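Local coordinates for putative hyaluronoglucosaminidase (Clostridium perfringens, PDB 6PWI), which probably hydrolyses beta-linked N-acetylhexosamine from glycans as a family 84 glycoside hydrolase, this chain holding the part with the catalytic barrel, at residues D397-M405 / V599-T610; M426-V434 / N539-W549. One frame throughout, in Å; residues are numbered along the deposited sequence.

Interaction 1: residues D397-M405 / V599-T610. With EDO (1,2-ethanediol), chain D.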
loop_
_atom_site.group_PDB
_atom_site.type_symbol
_atom_site.label_atom_id
_atom_site.label_comp_id
_atom_site.label_asym_id
_atom_site.label_seq_id
_atom_site.Cartn_x
_atom_site.Cartn_y
_atom_site.Cartn_z
ATOM N N ASP A 397 -12.088 -9.511 -2.364
ATOM C CA ASP A 397 -12.624 -10.851 -2.533
ATOM C C ASP A 397 -13.940 -10.952 -1.762
ATOM O O ASP A 397 -14.759 -11.842 -2.007
ATOM C CB ASP A 397 -11.587 -11.928 -2.199
ATOM C CG ASP A 397 -11.141 -11.925 -0.750
ATOM O OD1 ASP A 397 -11.798 -11.227 0.066
ATOM O OD2 ASP A 397 -10.128 -12.608 -0.444
ATOM N N ILE A 398 -14.133 -9.999 -0.843
ATOM C CA ILE A 398 -15.341 -9.882 -0.043
ATOM C C ILE A 398 -16.484 -9.346 -0.908
ATOM O O ILE A 398 -17.645 -9.466 -0.522
ATOM C CB ILE A 398 -15.092 -9.002 1.200
ATOM C CG1 ILE A 398 -14.758 -7.554 0.830
ATOM C CG2 ILE A 398 -14.027 -9.615 2.102
ATOM C CD1 ILE A 398 -14.852 -6.600 1.991
ATOM N N ASN A 399 -16.150 -8.752 -2.065
ATOM C CA ASN A 399 -17.132 -8.198 -2.988
ATOM C C ASN A 399 -16.448 -7.788 -4.290
ATOM O O ASN A 399 -15.986 -6.655 -4.434
ATOM C CB ASN A 399 -17.890 -7.001 -2.405
ATOM C CG ASN A 399 -19.097 -6.611 -3.242
ATOM O OD1 ASN A 399 -19.256 -7.077 -4.375
ATOM N ND2 ASN A 399 -19.958 -5.763 -2.695
ATOM N N ASN A 400 -16.439 -8.708 -5.258
ATOM C CA ASN A 400 -15.633 -8.544 -6.458
ATOM C C ASN A 400 -16.208 -7.470 -7.376
ATOM O O ASN A 400 -15.548 -7.067 -8.334
ATOM C CB ASN A 400 -15.400 -9.872 -7.173
ATOM C CG ASN A 400 -14.256 -10.632 -6.540
ATOM O OD1 ASN A 400 -14.493 -11.603 -5.824
ATOM N ND2 ASN A 400 -13.027 -10.165 -6.751
ATOM N N LYS A 401 -17.426 -7.010 -7.064
ATOM C CA LYS A 401 -18.091 -5.986 -7.848
ATOM C C LYS A 401 -17.457 -4.628 -7.563
ATOM O O LYS A 401 -17.704 -3.666 -8.288
ATOM C CB LYS A 401 -19.593 -5.979 -7.546
ATOM C CG LYS A 401 -20.354 -7.214 -8.016
ATOM C CD LYS A 401 -21.857 -7.064 -7.924
ATOM C CE LYS A 401 -22.456 -7.849 -6.779
ATOM N NZ LYS A 401 -22.149 -7.235 -5.465
ATOM N N ARG A 402 -16.613 -4.566 -6.524
ATOM C CA ARG A 402 -16.109 -3.292 -6.033
ATOM C C ARG A 402 -14.648 -3.083 -6.421
ATOM O O ARG A 402 -13.861 -4.023 -6.432
ATOM C CB ARG A 402 -16.227 -3.246 -4.509
ATOM C CG ARG A 402 -17.658 -3.296 -4.005
ATOM C CD ARG A 402 -18.500 -2.098 -4.408
ATOM N NE ARG A 402 -19.746 -2.293 -3.689
ATOM C CZ ARG A 402 -20.847 -2.802 -4.223
ATOM N NH1 ARG A 402 -20.874 -3.094 -5.513
ATOM N NH2 ARG A 402 -21.916 -2.994 -3.469
ATOM N N LEU A 403 -14.312 -1.839 -6.774
ATOM C CA LEU A 403 -12.966 -1.331 -6.589
ATOM C C LEU A 403 -12.979 -0.548 -5.283
ATOM O O LEU A 403 -13.931 0.180 -5.018
ATOM C CB LEU A 403 -12.598 -0.406 -7.750
ATOM C CG LEU A 403 -12.351 -1.072 -9.100
ATOM C CD1 LEU A 403 -11.780 -0.063 -10.085
ATOM C CD2 LEU A 403 -11.421 -2.271 -8.969
ATOM N N LEU A 404 -11.943 -0.723 -4.458
ATOM C CA LEU A 404 -11.879 -0.005 -3.193
ATOM C C LEU A 404 -10.688 0.949 -3.211
ATOM O O LEU A 404 -9.549 0.526 -3.023
ATOM C CB LEU A 404 -11.800 -1.010 -2.036
ATOM C CG LEU A 404 -12.925 -2.046 -1.998
ATOM C CD1 LEU A 404 -12.689 -3.072 -0.894
ATOM C CD2 LEU A 404 -14.277 -1.362 -1.831
ATOM N N MET A 405 -10.966 2.232 -3.464
ATOM C CA MET A 405 -9.908 3.215 -3.629
ATOM C C MET A 405 -10.182 4.447 -2.763
ATOM O O MET A 405 -9.804 5.561 -3.130
ATOM C CB MET A 405 -9.780 3.639 -5.096
ATOM C CG MET A 405 -9.399 2.520 -6.054
ATOM S SD MET A 405 -9.534 3.059 -7.783
ATOM C CE MET A 405 -7.818 3.388 -8.167
ATOM N N VAL A 599 -13.035 -12.845 -12.974
ATOM C CA VAL A 599 -12.760 -13.390 -11.654
ATOM C C VAL A 599 -12.325 -14.844 -11.820
ATOM O O VAL A 599 -12.456 -15.415 -12.901
ATOM C CB VAL A 599 -13.954 -13.259 -10.685
ATOM C CG1 VAL A 599 -14.159 -11.824 -10.234
ATOM C CG2 VAL A 599 -15.239 -13.859 -11.243
ATOM N N ILE A 600 -11.842 -15.437 -10.723
ATOM C CA ILE A 600 -11.124 -16.700 -10.744
ATOM C C ILE A 600 -12.000 -17.796 -11.351
ATOM O O ILE A 600 -11.511 -18.653 -12.085
ATOM C CB ILE A 600 -10.615 -17.043 -9.328
ATOM C CG1 ILE A 600 -9.658 -18.238 -9.327
ATOM C CG2 ILE A 600 -11.767 -17.226 -8.346
ATOM C CD1 ILE A 600 -8.760 -18.294 -8.104
ATOM N N ASN A 601 -13.302 -17.734 -11.070
ATOM C CA ASN A 601 -14.210 -18.808 -11.437
ATOM C C ASN A 601 -14.916 -18.495 -12.758
ATOM O O ASN A 601 -15.450 -19.398 -13.393
ATOM C CB ASN A 601 -15.151 -19.168 -10.278
ATOM C CG ASN A 601 -15.665 -17.960 -9.518
ATOM O OD1 ASN A 601 -14.884 -17.156 -9.008
ATOM N ND2 ASN A 601 -16.980 -17.826 -9.432
ATOM N N GLY A 602 -14.899 -17.226 -13.180
ATOM C CA GLY A 602 -15.623 -16.810 -14.368
ATOM C C GLY A 602 -15.637 -15.293 -14.540
ATOM O O GLY A 602 -14.594 -14.685 -14.780
ATOM N N GLN A 603 -16.832 -14.694 -14.419
ATOM C CA GLN A 603 -17.017 -13.277 -14.705
ATOM C C GLN A 603 -17.809 -12.590 -13.595
ATOM O O GLN A 603 -18.621 -13.212 -12.914
ATOM C CB GLN A 603 -17.680 -13.087 -16.071
ATOM C CG GLN A 603 -16.708 -13.203 -17.239
ATOM C CD GLN A 603 -17.244 -12.536 -18.481
ATOM O OE1 GLN A 603 -18.385 -12.762 -18.882
ATOM N NE2 GLN A 603 -16.426 -11.695 -19.096
ATOM N N SER A 604 -17.558 -11.287 -13.431
ATOM C CA SER A 604 -18.226 -10.482 -12.421
ATOM C C SER A 604 -18.686 -9.154 -13.025
ATOM O O SER A 604 -18.062 -8.636 -13.950
ATOM C CB SER A 604 -17.320 -10.286 -11.233
ATOM O OG SER A 604 -17.738 -9.202 -10.419
ATOM N N ARG A 605 -19.792 -8.622 -12.489
ATOM C CA ARG A 605 -20.391 -7.369 -12.937
ATOM C C ARG A 605 -19.843 -6.210 -12.100
ATOM O O ARG A 605 -20.137 -6.102 -10.911
ATOM C CB ARG A 605 -21.920 -7.479 -12.868
ATOM C CG ARG A 605 -22.678 -6.160 -12.947
ATOM C CD ARG A 605 -24.187 -6.349 -12.890
ATOM N NE ARG A 605 -24.656 -6.909 -11.627
ATOM C CZ ARG A 605 -24.939 -6.198 -10.533
ATOM N NH1 ARG A 605 -24.789 -4.882 -10.534
ATOM N NH2 ARG A 605 -25.365 -6.807 -9.439
ATOM N N PRO A 606 -19.011 -5.312 -12.672
ATOM C CA PRO A 606 -18.467 -4.195 -11.905
ATOM C C PRO A 606 -19.620 -3.272 -11.537
ATOM O O PRO A 606 -20.502 -3.014 -12.362
ATOM C CB PRO A 606 -17.465 -3.526 -12.852
ATOM C CG PRO A 606 -17.884 -3.981 -14.233
ATOM C CD PRO A 606 -18.534 -5.336 -14.059
ATOM N N GLU A 607 -19.610 -2.814 -10.278
ATOM C CA GLU A 607 -20.716 -2.049 -9.728
ATOM C C GLU A 607 -20.184 -0.938 -8.825
ATOM O O GLU A 607 -20.236 -1.046 -7.603
ATOM C CB GLU A 607 -21.682 -2.974 -8.990
ATOM C CG GLU A 607 -23.018 -2.327 -8.695
ATOM C CD GLU A 607 -23.888 -3.113 -7.729
ATOM O OE1 GLU A 607 -23.344 -3.626 -6.725
ATOM O OE2 GLU A 607 -25.116 -3.216 -7.983
ATOM N N PRO A 608 -19.661 0.168 -9.398
ATOM C CA PRO A 608 -19.335 1.360 -8.609
ATOM C C PRO A 608 -20.567 2.186 -8.233
ATOM O O PRO A 608 -21.652 1.983 -8.778
ATOM C CB PRO A 608 -18.435 2.151 -9.572
ATOM C CG PRO A 608 -18.968 1.787 -10.946
ATOM C CD PRO A 608 -19.341 0.324 -10.829
ATOM N N GLY A 609 -20.378 3.103 -7.273
ATOM C CA GLY A 609 -21.334 4.146 -6.936
ATOM C C GLY A 609 -22.558 3.633 -6.184
ATOM O O GLY A 609 -23.636 4.212 -6.303
ATOM N N THR A 610 -22.373 2.583 -5.381
ATOM C CA THR A 610 -23.490 1.919 -4.731
ATOM C C THR A 610 -23.933 2.650 -3.463
ATOM O O THR A 610 -25.061 2.462 -3.022
ATOM C CB THR A 610 -23.161 0.460 -4.375
ATOM O OG1 THR A 610 -21.883 0.422 -3.741
ATOM C CG2 THR A 610 -23.168 -0.470 -5.566
HETATM C C1 EDO D . -9.809 -11.523 3.060
HETATM O O1 EDO D . -9.101 -12.217 2.050
HETATM C C2 EDO D . -10.926 -12.304 3.636
HETATM O O2 EDO D . -11.976 -12.545 2.720
HETATM O O HOH W 1 -16.607 -6.912 -11.025
HETATM O O HOH W 2 -24.475 -3.606 -4.363
#
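Asn400 lays CB and its amide against CG1 of Val599, with CB 3.8 Å from that methyl. Its carbonyl O turns to Ser604, and one water bridges Asn400 O and Ser604 OG. Lys401, inside the type I beta turn from Asn399 to Arg402, gives its backbone N to Asn399 OD1 in an Asx turn, while its NZ curls back to the same oxygen from the opposite face of the amide. Bends at chi3 (-106°) and chi4 carry NZ there. Nearer the backbone, Lys401 CD lies 3.8 Å from Arg605 NH2, over one face of the guanidinium near its rim. Lys401 O receives Glu607 N at 2.9 Å, in the carbonyl plane and on a lone pair; Trp549 NE1 donates to the same oxygen. Arg402 starts away from the 599-610 segment but bends at chi2 (-64°), which brings its guanidinium back beside Glu607. NH1 reaches Glu607 OE1 at 2.8 Å in a nearly straight salt bridge that uses the anti lone pair, and a second water links NH2 to the same oxygen. Thr610 OG1 lies over one guanidinium face and Asn399 ND2 over the centre of the other, so the group is sandwiched as well as gripped at its edge. Glu607 OE2 is met from above the carboxylate plane by Arg605 NH1 at 3.1 Å, which joins Arg402, Glu607 and Arg605 in one salt-bridge network. The loop between barrel strands 387-391 and 418-423 thus meets the chain leaving the small hairpin 597-599/602-604. Trp549 of helix 540-572 packs against Leu403 and Pro606, Met405 rests on helix 467-475, and Asp479 and Ala481 take Arg402 NE and NH2 through their carbonyls.

Interaction 2: residues M426-V434 / N539-W549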
loop_
_atom_site.group_PDB
_atom_site.type_symbol
_atom_site.label_atom_id
_atom_site.label_comp_id
_atom_site.label_asym_id
_atom_site.label_seq_id
_atom_site.Cartn_x
_atom_site.Cartn_y
_atom_site.Cartn_z
ATOM N N MET A 426 -6.367 -5.658 -3.562
ATOM C CA MET A 426 -7.317 -6.229 -4.508
ATOM C C MET A 426 -6.577 -7.074 -5.539
ATOM O O MET A 426 -5.371 -6.937 -5.709
ATOM C CB MET A 426 -8.045 -5.121 -5.270
ATOM C CG MET A 426 -8.804 -4.157 -4.396
ATOM S SD MET A 426 -9.484 -2.817 -5.407
ATOM C CE MET A 426 -8.174 -1.602 -5.246
ATOM N N GLN A 427 -7.319 -7.906 -6.273
ATOM C CA GLN A 427 -6.726 -8.604 -7.402
ATOM C C GLN A 427 -6.379 -7.601 -8.505
ATOM O O GLN A 427 -5.636 -7.925 -9.430
ATOM C CB GLN A 427 -7.637 -9.732 -7.882
ATOM C CG GLN A 427 -8.877 -9.246 -8.609
ATOM C CD GLN A 427 -9.652 -10.379 -9.233
ATOM O OE1 GLN A 427 -9.561 -11.536 -8.814
ATOM N NE2 GLN A 427 -10.431 -10.045 -10.249
ATOM N N GLU A 428 -6.916 -6.379 -8.389
ATOM C CA GLU A 428 -6.596 -5.292 -9.304
ATOM C C GLU A 428 -5.380 -4.547 -8.762
ATOM O O GLU A 428 -5.501 -3.716 -7.855
ATOM C CB GLU A 428 -7.791 -4.353 -9.491
ATOM C CG GLU A 428 -8.930 -4.967 -10.277
ATOM C CD GLU A 428 -9.800 -5.936 -9.493
ATOM O OE1 GLU A 428 -9.716 -5.933 -8.249
ATOM O OE2 GLU A 428 -10.556 -6.700 -10.128
ATOM N N ALA A 429 -4.212 -4.852 -9.339
ATOM C CA ALA A 429 -2.944 -4.442 -8.761
ATOM C C ALA A 429 -2.770 -2.924 -8.815
ATOM O O ALA A 429 -2.481 -2.304 -7.793
ATOM C CB ALA A 429 -1.808 -5.181 -9.420
ATOM N N GLN A 430 -2.960 -2.332 -9.999
ATOM C CA GLN A 430 -2.750 -0.903 -10.199
ATOM C C GLN A 430 -3.682 -0.080 -9.307
ATOM O O GLN A 430 -3.236 0.863 -8.662
ATOM C CB GLN A 430 -2.896 -0.544 -11.679
ATOM C CG GLN A 430 -1.841 -1.186 -12.568
ATOM C CD GLN A 430 -0.475 -0.578 -12.358
ATOM O OE1 GLN A 430 -0.316 0.637 -12.290
ATOM N NE2 GLN A 430 0.532 -1.427 -12.254
ATOM N N ALA A 431 -4.968 -0.459 -9.251
ATOM C CA ALA A 431 -5.963 0.197 -8.414
ATOM C C ALA A 431 -5.557 0.158 -6.941
ATOM O O ALA A 431 -5.939 1.036 -6.169
ATOM C CB ALA A 431 -7.308 -0.445 -8.628
ATOM N N SER A 432 -4.778 -0.858 -6.560
ATOM C CA SER A 432 -4.353 -1.035 -5.182
ATOM C C SER A 432 -3.338 0.027 -4.761
ATOM O O SER A 432 -3.059 0.180 -3.571
ATOM C CB SER A 432 -3.808 -2.417 -4.966
ATOM O OG SER A 432 -4.845 -3.375 -5.077
ATOM N N LYS A 433 -2.787 0.766 -5.730
ATOM C CA LYS A 433 -1.730 1.716 -5.408
ATOM C C LYS A 433 -2.221 2.772 -4.419
ATOM O O LYS A 433 -1.407 3.310 -3.665
ATOM C CB LYS A 433 -1.099 2.351 -6.651
ATOM C CG LYS A 433 -0.143 1.435 -7.406
ATOM C CD LYS A 433 0.259 2.009 -8.737
ATOM C CE LYS A 433 1.247 1.161 -9.499
ATOM N NZ LYS A 433 1.865 1.984 -10.561
ATOM N N VAL A 434 -3.538 3.035 -4.415
ATOM C CA VAL A 434 -4.149 4.024 -3.536
ATOM C C VAL A 434 -3.920 3.614 -2.080
ATOM O O VAL A 434 -3.464 4.417 -1.261
ATOM C CB VAL A 434 -5.646 4.228 -3.854
ATOM C CG1 VAL A 434 -6.338 5.145 -2.859
ATOM C CG2 VAL A 434 -5.882 4.709 -5.283
ATOM N N ASN A 539 -0.801 4.734 -18.751
ATOM C CA ASN A 539 -0.616 3.503 -18.000
ATOM C C ASN A 539 -1.610 2.438 -18.473
ATOM O O ASN A 539 -2.704 2.292 -17.920
ATOM C CB ASN A 539 -0.679 3.797 -16.498
ATOM C CG ASN A 539 -0.539 2.587 -15.596
ATOM O OD1 ASN A 539 -0.561 1.439 -16.041
ATOM N ND2 ASN A 539 -0.432 2.843 -14.306
ATOM N N GLU A 540 -1.192 1.666 -19.486
ATOM C CA GLU A 540 -2.016 0.638 -20.109
ATOM C C GLU A 540 -2.520 -0.368 -19.077
ATOM O O GLU A 540 -3.627 -0.885 -19.210
ATOM C CB GLU A 540 -1.247 -0.095 -21.212
ATOM C CG GLU A 540 -0.920 0.775 -22.412
ATOM C CD GLU A 540 -2.087 1.601 -22.937
ATOM O OE1 GLU A 540 -3.200 1.037 -23.086
ATOM O OE2 GLU A 540 -1.887 2.818 -23.174
ATOM N N LEU A 541 -1.693 -0.658 -18.068
ATOM C CA LEU A 541 -2.023 -1.676 -17.085
ATOM C C LEU A 541 -3.187 -1.209 -16.215
ATOM O O LEU A 541 -4.086 -1.991 -15.925
ATOM C CB LEU A 541 -0.787 -2.018 -16.244
ATOM C CG LEU A 541 0.252 -2.904 -16.930
ATOM C CD1 LEU A 541 1.519 -2.994 -16.092
ATOM C CD2 LEU A 541 -0.310 -4.290 -17.217
ATOM N N LEU A 542 -3.170 0.069 -15.814
ATOM C CA LEU A 542 -4.248 0.634 -15.017
ATOM C C LEU A 542 -5.513 0.758 -15.870
ATOM O O LEU A 542 -6.596 0.377 -15.432
ATOM C CB LEU A 542 -3.782 1.976 -14.445
ATOM C CG LEU A 542 -4.831 2.821 -13.721
ATOM C CD1 LEU A 542 -5.391 2.099 -12.503
ATOM C CD2 LEU A 542 -4.243 4.167 -13.323
ATOM N N LYS A 543 -5.357 1.249 -17.105
ATOM C CA LYS A 543 -6.483 1.496 -17.992
ATOM C C LYS A 543 -7.326 0.238 -18.194
ATOM O O LYS A 543 -8.551 0.306 -18.091
ATOM C CB LYS A 543 -6.016 2.073 -19.329
ATOM C CG LYS A 543 -5.546 3.518 -19.263
ATOM C CD LYS A 543 -5.424 4.164 -20.623
ATOM C CE LYS A 543 -4.026 4.112 -21.197
ATOM N NZ LYS A 543 -3.957 4.818 -22.499
ATOM N N SER A 544 -6.676 -0.900 -18.484
ATOM C CA SER A 544 -7.403 -2.115 -18.824
ATOM C C SER A 544 -8.002 -2.758 -17.574
ATOM O O SER A 544 -9.058 -3.378 -17.636
ATOM C CB SER A 544 -6.547 -3.079 -19.601
ATOM O OG SER A 544 -5.602 -3.700 -18.752
ATOM N N GLU A 545 -7.335 -2.561 -16.435
ATOM C CA GLU A 545 -7.767 -3.092 -15.156
ATOM C C GLU A 545 -9.105 -2.483 -14.734
ATOM O O GLU A 545 -9.998 -3.203 -14.289
ATOM C CB GLU A 545 -6.727 -2.708 -14.115
ATOM C CG GLU A 545 -6.382 -3.815 -13.151
ATOM C CD GLU A 545 -5.255 -3.396 -12.220
ATOM O OE1 GLU A 545 -4.088 -3.823 -12.455
ATOM O OE2 GLU A 545 -5.547 -2.632 -11.268
ATOM N N ILE A 546 -9.235 -1.153 -14.844
ATOM C CA ILE A 546 -10.359 -0.453 -14.233
ATOM C C ILE A 546 -11.464 -0.125 -15.243
ATOM O O ILE A 546 -12.510 0.377 -14.842
ATOM C CB ILE A 546 -9.893 0.793 -13.451
ATOM C CG1 ILE A 546 -9.397 1.903 -14.378
ATOM C CG2 ILE A 546 -8.862 0.427 -12.393
ATOM C CD1 ILE A 546 -9.237 3.235 -13.687
ATOM N N LYS A 547 -11.250 -0.448 -16.527
ATOM C CA LYS A 547 -12.104 -0.024 -17.633
ATOM C C LYS A 547 -13.588 -0.294 -17.366
ATOM O O LYS A 547 -14.425 0.584 -17.593
ATOM C CB LYS A 547 -11.673 -0.702 -18.937
ATOM C CG LYS A 547 -12.267 -0.108 -20.206
ATOM C CD LYS A 547 -12.120 -0.998 -21.430
ATOM C CE LYS A 547 -12.816 -0.454 -22.661
ATOM N NZ LYS A 547 -14.281 -0.403 -22.462
ATOM N N GLY A 548 -13.911 -1.515 -16.917
ATOM C CA GLY A 548 -15.284 -1.927 -16.663
ATOM C C GLY A 548 -15.981 -1.039 -15.632
ATOM O O GLY A 548 -17.172 -0.763 -15.754
ATOM N N TRP A 549 -15.224 -0.584 -14.625
ATOM C CA TRP A 549 -15.744 0.287 -13.585
ATOM C C TRP A 549 -15.988 1.688 -14.136
ATOM O O TRP A 549 -16.970 2.334 -13.778
ATOM C CB TRP A 549 -14.817 0.295 -12.367
ATOM C CG TRP A 549 -14.991 -0.919 -11.509
ATOM C CD1 TRP A 549 -15.862 -1.070 -10.468
ATOM C CD2 TRP A 549 -14.288 -2.170 -11.623
ATOM N NE1 TRP A 549 -15.741 -2.321 -9.921
ATOM C CE2 TRP A 549 -14.782 -3.018 -10.606
ATOM C CE3 TRP A 549 -13.278 -2.650 -12.467
ATOM C CZ2 TRP A 549 -14.309 -4.318 -10.422
ATOM C CZ3 TRP A 549 -12.810 -3.936 -12.284
ATOM C CH2 TRP A 549 -13.320 -4.756 -11.275
HETATM O O HOH W 3 -4.098 -6.660 -11.554
#
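At the end of the last strand of the (beta/alpha)8 barrel, the turn leading into helix 433-444 presents its backbone N-H groups to Glu545 of helix 540-572. The Glu545 carboxylate faces that turn with both oxygens: OE1 accepts Gln430 N at 3.1 Å through its syn lone pair, and OE2 accepts Ala431 N at 3.0 Å, met almost head-on to the C-O bond. A water donating to OE1 and to Gln427 O also accepts from Ala429 N. Residues 429-432 have helical backbone angles, so a carboxylate before these N-H groups would probably be stabilised in its charged form. Helix 540-572 is itself started by Asn539, the N-cap, whose OD1 accepts Leu542 N. Asn539 ND2 gives a straight bond to Gln430 OE1, 3.0 Å, the side chain extended away from its own N (chi1 178°); the donor stands above the Gln430 amide plane. Lys433 NZ reaches that oxygen from the opposite face. Asp198 takes both Lys433 NZ and Gln430 NE2, tying the group to helix 193-204. Nearer its backbone, Gln430 CB rests 3.7 Å from Leu542 CD1 and CG lies against Leu541 CB. One turn on from Glu545 in helix 540-572, Trp549 is crossed at about a right angle by Glu428, OE2 3.6 Å from CH2, while Asn396 holds Glu428 OE1.

In the fold
Both contacts tie loops of the catalytic barrel to the C-terminal part of the chain, interaction 2 to the start of helix 540-572 and interaction 1 to the hairpin and the loop after it; interaction 2 is nested within the chain loop that interaction 1 closes. Their centres lie 12 Å apart. Trp549 is common to both, and the barrel loops also touch directly, Leu404 N on Met426 SD and Met405 O on Val434 CG1. Asn396 bonds to Arg402 O and to Glu428. Interaction 2 is the more buried, and there a carboxylate is met by backbone N-H groups and side-chain amides bond across. Interaction 1, partly buried, relies on an arginine-glutamate network, bridging waters and a backbone bond.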